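Local coordinates for coenzyme F420-dependent N(5),N(10)-methenyltetrahydromethanopterin reductase-related protein (Desulfurobacterium thermolithotrophum DSM 11699, PDB 6HUZ) that binds an iron-guanylylpyridinol cofactor and, as a bacterial paralog of [Fe]-hydrogenase, uses tetrahydrofolate derivatives as substrates, at residues A[128-131]-A[132-136]; A[291-294]-A[295-298]; A[322-325]-A[326-330]. All coordinates share one frame; numbering follows the deposited sequence.

Contact 1 (A[128-131]-A[132-136]); sequences LQNA and IFLEG
The short helix 129-135 begins where L128, in the N-cap position, offers its carbonyl to I132, and it gives way to a Schellman motif at G136. L128 O receives I132 N at 3.0 Å, and the donor lies nearly on the line of the C=O bond. F133 N, L134 N and E135 N repeat the pairing with the carbonyls of Q129, N130 and A131, so that a single run of i to i+4 bonds carries the helix. The side chains show how such a run is padded. I132 turns CG1 back to the side of its own backbone N (chi1 -70°), which lays CG1 against L128 O at 3.3 Å. Its CD1 then touches CB of L128 at 4.0 Å. The same methyl meets NE2 of Q129 at 3.8 Å; that amide is already engaged, because NE2 donates to N125 O and the Q129 chain bends at chi2 to reach it. On the outer surface N130 and L134 pass obliquely, ND2 of N130 lying 3.6 Å from CD1 of L134. Beyond E135 the chain leaves the helix with positive phi (58°) at G136, a conformation that favours glycine, and G136 N makes a weak bond back to F133 O. On the buried side, L128 rests on A100 and E101 of helix 95-103, while L128 and I132 both lie on F142 of strand 141-144, an outermost strand, within this chain, of the six-stranded parallel sheet; A131 and E135 meet the loop residues L104 and P105.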
loop_
_atom_site.group_PDB
_atom_site.type_symbol
_atom_site.label_atom_id
_atom_site.label_comp_id
_atom_site.label_asym_id
_atom_site.label_seq_id
_atom_site.Cartn_x
_atom_site.Cartn_y
_atom_site.Cartn_z
ATOM N N LEU A 128 -23.077 -12.015 -12.579
ATOM C CA LEU A 128 -23.928 -12.478 -13.671
ATOM C C LEU A 128 -23.668 -13.890 -14.214
ATOM O O LEU A 128 -24.320 -14.264 -15.171
ATOM C CB LEU A 128 -23.853 -11.454 -14.816
ATOM C CG LEU A 128 -24.425 -10.071 -14.489
ATOM C CD1 LEU A 128 -24.123 -9.097 -15.599
ATOM C CD2 LEU A 128 -25.938 -10.132 -14.243
ATOM N N GLN A 129 -22.776 -14.686 -13.619
ATOM C CA GLN A 129 -22.521 -16.032 -14.156
ATOM C C GLN A 129 -23.742 -16.937 -14.317
ATOM O O GLN A 129 -23.886 -17.552 -15.372
ATOM C CB GLN A 129 -21.427 -16.755 -13.337
ATOM C CG GLN A 129 -20.030 -16.167 -13.553
ATOM C CD GLN A 129 -19.586 -16.174 -15.003
ATOM O OE1 GLN A 129 -19.531 -17.217 -15.660
ATOM N NE2 GLN A 129 -19.256 -15.017 -15.537
ATOM N N ASN A 130 -24.622 -17.056 -13.316
ATOM C CA ASN A 130 -25.762 -17.940 -13.511
ATOM C C ASN A 130 -26.752 -17.388 -14.559
ATOM O O ASN A 130 -27.361 -18.158 -15.297
ATOM C CB ASN A 130 -26.469 -18.213 -12.186
ATOM C CG ASN A 130 -27.441 -19.358 -12.289
ATOM O OD1 ASN A 130 -27.118 -20.444 -12.812
ATOM N ND2 ASN A 130 -28.658 -19.141 -11.806
ATOM N N ALA A 131 -26.900 -16.066 -14.626
ATOM C CA ALA A 131 -27.807 -15.441 -15.597
ATOM C C ALA A 131 -27.271 -15.712 -17.017
ATOM O O ALA A 131 -28.046 -16.012 -17.909
ATOM C CB ALA A 131 -27.900 -13.945 -15.328
ATOM N N ILE A 132 -25.955 -15.636 -17.210
ATOM C CA ILE A 132 -25.324 -15.904 -18.509
ATOM C C ILE A 132 -25.603 -17.365 -18.864
ATOM O O ILE A 132 -26.065 -17.636 -19.962
ATOM C CB ILE A 132 -23.815 -15.599 -18.492
ATOM C CG1 ILE A 132 -23.545 -14.080 -18.393
ATOM C CG2 ILE A 132 -23.123 -16.194 -19.703
ATOM C CD1 ILE A 132 -22.105 -13.699 -17.695
ATOM N N PHE A 133 -25.331 -18.318 -17.943
ATOM C CA PHE A 133 -25.621 -19.728 -18.248
ATOM C C PHE A 133 -27.087 -19.922 -18.659
ATOM O O PHE A 133 -27.357 -20.555 -19.676
ATOM C CB PHE A 133 -25.324 -20.639 -17.050
ATOM C CG PHE A 133 -25.791 -22.069 -17.227
ATOM C CD1 PHE A 133 -25.130 -22.929 -18.090
ATOM C CD2 PHE A 133 -26.848 -22.568 -16.484
ATOM C CE1 PHE A 133 -25.539 -24.250 -18.225
ATOM C CE2 PHE A 133 -27.279 -23.885 -16.646
ATOM C CZ PHE A 133 -26.633 -24.712 -17.530
ATOM N N LEU A 134 -28.027 -19.394 -17.862
ATOM C CA LEU A 134 -29.462 -19.534 -18.127
ATOM C C LEU A 134 -29.953 -18.897 -19.418
ATOM O O LEU A 134 -30.785 -19.488 -20.095
ATOM C CB LEU A 134 -30.266 -18.952 -16.963
ATOM C CG LEU A 134 -30.227 -19.753 -15.676
ATOM C CD1 LEU A 134 -30.947 -19.010 -14.559
ATOM C CD2 LEU A 134 -30.846 -21.113 -15.890
ATOM N N GLU A 135 -29.459 -17.703 -19.760
ATOM C CA GLU A 135 -29.903 -17.006 -20.979
ATOM C C GLU A 135 -29.031 -17.317 -22.199
ATOM O O GLU A 135 -29.260 -16.746 -23.263
ATOM C CB GLU A 135 -29.917 -15.485 -20.712
ATOM C CG GLU A 135 -30.783 -15.067 -19.525
ATOM C CD GLU A 135 -32.281 -15.168 -19.766
ATOM O OE1 GLU A 135 -33.054 -15.075 -18.785
ATOM O OE2 GLU A 135 -32.684 -15.342 -20.937
ATOM N N GLY A 136 -28.035 -18.195 -22.041
ATOM C CA GLY A 136 -27.130 -18.577 -23.122
ATOM C C GLY A 136 -26.391 -17.397 -23.738
ATOM O O GLY A 136 -26.173 -17.372 -24.957
#

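Contact 2 (A[291-294]-A[295-298]); sequences LEKI and EETI
I294 and T297 meet through polar contacts gathered on one carbonyl oxygen. OG1 of T297 donates to I294 O at 2.7 Å, coming in from 24° off the carbonyl plane. Its chi1 of 73° sets the hydroxyl between the backbone N and the carbonyl carbon, and this brings it back over the preceding turn. I298 N adds a weak bond to I294 O, as does T297 N, so the oxygen is gripped by one strong donor and two poor ones. One residue earlier, E296 N bonds to K293 O at 3.1 Å, but the donor stands well above that carbonyl plane, away from a lone pair, and the N-H...O angle is only 142°. With a valine in place of T297, I294 O would probably lose its one short bond and be left with the two weak backbone donors.

Apolar contact is slight: CD1 of I298 approaches CG1 of I294 to 4.2 Å, while CG1 of I298 sits 3.2 Å from I294 O.

Among the charged groups, the K293 chain runs obliquely across the E296 carboxylate, with CB 3.9 Å from OE1. The charged ends stay apart, K293 NZ and E296 OE1 being separated by 5.1 Å. E295 also turns back, bent at chi2, until OE2 lies 3.7 Å from CA of K293.

T297 O accepts a bond from R225 of the second subunit, and I294 and I298 pack on F214 and I218 of that subunit. What results is a one-turn helix, 294-297, with K293 as its N-cap and I298 as N-cap of the next, joining helices 282-292 and 299-306 beside the dimer partner.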
loop_
_atom_site.group_PDB
_atom_site.type_symbol
_atom_site.label_atom_id
_atom_site.label_comp_id
_atom_site.label_asym_id
_atom_site.label_seq_id
_atom_site.Cartn_x
_atom_site.Cartn_y
_atom_site.Cartn_z
ATOM N N LEU A 291 2.813 15.446 8.682
ATOM C CA LEU A 291 2.728 14.667 9.918
ATOM C C LEU A 291 2.824 15.565 11.137
ATOM O O LEU A 291 2.275 15.213 12.173
ATOM C CB LEU A 291 3.827 13.599 9.996
ATOM C CG LEU A 291 3.722 12.484 8.954
ATOM C CD1 LEU A 291 4.900 11.529 9.084
ATOM C CD2 LEU A 291 2.421 11.736 9.066
ATOM N N GLU A 292 3.516 16.713 11.021
ATOM C CA GLU A 292 3.677 17.645 12.139
ATOM C C GLU A 292 2.365 18.214 12.680
ATOM O O GLU A 292 2.260 18.444 13.885
ATOM C CB GLU A 292 4.603 18.814 11.739
ATOM C CG GLU A 292 6.036 18.388 11.440
ATOM C CD GLU A 292 6.981 19.512 11.055
ATOM O OE1 GLU A 292 8.191 19.235 10.890
ATOM O OE2 GLU A 292 6.517 20.668 10.920
ATOM N N LYS A 293 1.381 18.474 11.820
ATOM C CA LYS A 293 0.110 19.039 12.286
ATOM C C LYS A 293 -1.023 18.103 11.952
ATOM O O LYS A 293 -2.170 18.537 11.902
ATOM C CB LYS A 293 -0.149 20.392 11.594
ATOM C CG LYS A 293 1.052 21.327 11.574
ATOM C CD LYS A 293 0.651 22.790 11.333
ATOM C CE LYS A 293 1.378 23.752 12.244
ATOM N NZ LYS A 293 1.459 25.119 11.664
ATOM N N ILE A 294 -0.722 16.824 11.719
ATOM C CA ILE A 294 -1.755 15.876 11.328
ATOM C C ILE A 294 -2.934 15.804 12.289
ATOM O O ILE A 294 -4.064 15.694 11.827
ATOM C CB ILE A 294 -1.150 14.487 11.032
ATOM C CG1 ILE A 294 -2.127 13.650 10.209
ATOM C CG2 ILE A 294 -0.739 13.767 12.312
ATOM C CD1 ILE A 294 -1.484 12.634 9.439
ATOM N N GLU A 295 -2.687 15.873 13.596
ATOM C CA GLU A 295 -3.735 15.811 14.622
ATOM C C GLU A 295 -4.765 16.954 14.563
ATOM O O GLU A 295 -5.909 16.750 14.959
ATOM C CB GLU A 295 -3.109 15.731 16.038
ATOM C CG GLU A 295 -2.497 17.030 16.564
ATOM C CD GLU A 295 -1.194 17.475 15.920
ATOM O OE1 GLU A 295 -0.388 16.599 15.529
ATOM O OE2 GLU A 295 -0.978 18.704 15.809
ATOM N N GLU A 296 -4.377 18.141 14.083
ATOM C CA GLU A 296 -5.296 19.277 14.000
ATOM C C GLU A 296 -6.258 19.121 12.828
ATOM O O GLU A 296 -7.388 19.606 12.882
ATOM C CB GLU A 296 -4.525 20.593 13.779
ATOM C CG GLU A 296 -3.313 20.807 14.670
ATOM C CD GLU A 296 -2.624 22.142 14.461
ATOM O OE1 GLU A 296 -1.411 22.233 14.757
ATOM O OE2 GLU A 296 -3.291 23.097 13.999
ATOM N N THR A 297 -5.792 18.453 11.762
ATOM C CA THR A 297 -6.541 18.234 10.522
ATOM C C THR A 297 -7.598 17.118 10.614
ATOM O O THR A 297 -8.638 17.215 9.949
ATOM C CB THR A 297 -5.542 17.959 9.359
ATOM O OG1 THR A 297 -4.968 16.645 9.472
ATOM C CG2 THR A 297 -4.416 19.002 9.272
ATOM N N ILE A 298 -7.339 16.064 11.425
ATOM C CA ILE A 298 -8.262 14.927 11.579
ATOM C C ILE A 298 -8.586 14.597 13.040
ATOM O O ILE A 298 -8.455 13.449 13.456
ATOM C CB ILE A 298 -7.692 13.694 10.817
ATOM C CG1 ILE A 298 -6.228 13.360 11.265
ATOM C CG2 ILE A 298 -7.764 13.951 9.312
ATOM C CD1 ILE A 298 -5.865 11.914 11.192
#

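Contact 3 (A[322-325]-A[326-330]); sequences MLVE and HMEDL
H326 folds its ring back on M322, one turn earlier, and bonds twice to the carbonyl oxygen of that residue. ND1 donates to M322 O at 3.0 Å, with an N-H...O angle of 161°, and H326 N reaches that oxygen at 3.2 Å. The two donors arrive from opposite faces of the carbonyl plane. M322 O lies at the ring edge, almost in the ring plane, so the ND1 bond fixes the rotation of the imidazole; a chi1 of -87° carries the ring beside its own backbone N and over the earlier turn.

The densely packed flank is that of V324, M327 and E328. CG of M327 lies 3.4 Å from L323 O, its chain bent at both chi2 and chi3, and the aliphatic part of E328 does likewise, with CG 3.3 Å from V324 O. All three of these residues lean on L336 of helix 333-345. Helix 320-331 is at the same time part of the dimer interface: V324 and E328 pack on Y315 of the second subunit, and M327 meets M327 of that subunit.

The side chains of E325 and D329 touch less within this turn; D329 is exposed, while E325 is held from outside, OE1 forming a salt bridge with K252 of the second subunit, and a sodium ion lies about 3 Å from its side chain. D329 donates its N to E325 O at 3.1 Å, while its carboxylate oxygen OD2 stays 3.4 Å from E325 O, two acceptors side by side. The carboxylates do not meet, E325 OE2 and D329 OD2 being 6.1 Å apart. The acid of E328 has a long, weak ion pair with R168 and lies close to D333, whose like charge probably disfavours full ionisation of both.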
loop_
_atom_site.group_PDB
_atom_site.type_symbol
_atom_site.label_atom_id
_atom_site.label_comp_id
_atom_site.label_asym_id
_atom_site.label_seq_id
_atom_site.Cartn_x
_atom_site.Cartn_y
_atom_site.Cartn_z
ATOM N N MET A 322 1.195 -14.276 -2.600
ATOM C CA MET A 322 1.684 -15.551 -2.076
ATOM C C MET A 322 0.517 -16.322 -1.445
ATOM O O MET A 322 0.406 -17.527 -1.661
ATOM C CB MET A 322 2.776 -15.347 -1.022
ATOM C CG MET A 322 4.114 -14.942 -1.594
ATOM S SD MET A 322 5.331 -14.622 -0.274
ATOM C CE MET A 322 5.554 -16.305 0.411
ATOM N N LEU A 323 -0.344 -15.648 -0.655
ATOM C CA LEU A 323 -1.516 -16.309 -0.050
ATOM C C LEU A 323 -2.469 -16.757 -1.190
ATOM O O LEU A 323 -3.091 -17.810 -1.114
ATOM C CB LEU A 323 -2.304 -15.334 0.855
ATOM C CG LEU A 323 -1.704 -14.988 2.224
ATOM C CD1 LEU A 323 -2.178 -13.610 2.690
ATOM C CD2 LEU A 323 -2.093 -16.002 3.254
ATOM N N VAL A 324 -2.590 -15.940 -2.236
ATOM C CA VAL A 324 -3.464 -16.256 -3.372
ATOM C C VAL A 324 -2.967 -17.553 -4.051
ATOM O O VAL A 324 -3.762 -18.469 -4.308
ATOM C CB VAL A 324 -3.589 -15.063 -4.359
ATOM C CG1 VAL A 324 -4.238 -15.488 -5.694
ATOM C CG2 VAL A 324 -4.406 -13.937 -3.731
ATOM N N GLU A 325 -1.659 -17.654 -4.307
ATOM C CA GLU A 325 -1.100 -18.841 -4.956
ATOM C C GLU A 325 -1.357 -20.108 -4.135
ATOM O O GLU A 325 -1.718 -21.126 -4.699
ATOM C CB GLU A 325 0.416 -18.688 -5.157
ATOM C CG GLU A 325 0.778 -17.883 -6.387
ATOM C CD GLU A 325 2.256 -17.559 -6.484
ATOM O OE1 GLU A 325 2.593 -16.358 -6.596
ATOM O OE2 GLU A 325 3.078 -18.504 -6.447
ATOM N N HIS A 326 -1.147 -20.041 -2.830
ATOM C CA HIS A 326 -1.346 -21.175 -1.931
ATOM C C HIS A 326 -2.811 -21.584 -1.901
ATOM O O HIS A 326 -3.120 -22.776 -1.975
ATOM C CB HIS A 326 -0.884 -20.828 -0.510
ATOM C CG HIS A 326 0.576 -21.075 -0.279
ATOM N ND1 HIS A 326 1.527 -20.087 -0.513
ATOM C CD2 HIS A 326 1.208 -22.190 0.148
ATOM C CE1 HIS A 326 2.698 -20.630 -0.214
ATOM N NE2 HIS A 326 2.554 -21.894 0.195
ATOM N N MET A 327 -3.708 -20.600 -1.763
ATOM C CA MET A 327 -5.149 -20.855 -1.741
ATOM C C MET A 327 -5.602 -21.505 -3.046
ATOM O O MET A 327 -6.337 -22.498 -3.008
ATOM C CB MET A 327 -5.922 -19.555 -1.517
ATOM C CG MET A 327 -5.996 -19.176 -0.075
ATOM S SD MET A 327 -7.006 -20.369 0.843
ATOM C CE MET A 327 -8.604 -19.684 0.520
ATOM N N GLU A 328 -5.148 -20.969 -4.198
ATOM C CA GLU A 328 -5.499 -21.535 -5.509
ATOM C C GLU A 328 -5.046 -23.007 -5.590
ATOM O O GLU A 328 -5.765 -23.832 -6.141
ATOM C CB GLU A 328 -4.823 -20.761 -6.662
ATOM C CG GLU A 328 -5.451 -19.418 -6.995
ATOM C CD GLU A 328 -6.798 -19.458 -7.683
ATOM O OE1 GLU A 328 -7.251 -20.561 -8.061
ATOM O OE2 GLU A 328 -7.410 -18.380 -7.838
ATOM N N ASP A 329 -3.848 -23.321 -5.057
ATOM C CA ASP A 329 -3.303 -24.691 -5.076
ATOM C C ASP A 329 -4.061 -25.618 -4.131
ATOM O O ASP A 329 -4.219 -26.798 -4.413
ATOM C CB ASP A 329 -1.817 -24.690 -4.655
ATOM C CG ASP A 329 -0.853 -24.163 -5.699
ATOM O OD1 ASP A 329 -1.224 -24.139 -6.896
ATOM O OD2 ASP A 329 0.268 -23.774 -5.321
ATOM N N LEU A 330 -4.504 -25.086 -3.001
ATOM C CA LEU A 330 -5.220 -25.844 -1.974
ATOM C C LEU A 330 -6.730 -26.051 -2.274
ATOM O O LEU A 330 -7.246 -27.173 -2.183
ATOM C CB LEU A 330 -5.033 -25.049 -0.664
ATOM C CG LEU A 330 -5.547 -25.663 0.622
ATOM C CD1 LEU A 330 -4.949 -27.043 0.859
ATOM C CD2 LEU A 330 -5.201 -24.772 1.793
#

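From the N terminus, contact 1 comes first, in helix 129-135, against the edge of the parallel sheet in the cofactor-binding half of the chain. Contacts 2 and 3 follow in series in the helical part, at 291-298 and 322-330. Contacts 1 and 3 each close turns within one helix, while contact 2 spans the junction of helices 282-292 and 294-297; none nests in or crosses another. Contacts 1 and 2 lie on opposite sides of the chain's centre, their own centres about 51 Å apart. Contact 3 is nearer to contact 1, at about 28 Å between centres. The second subunit touches contacts 2 and 3, which makes them parts of the dimer interface, whereas contact 1 packs on its own chain and no second-subunit residue touches it.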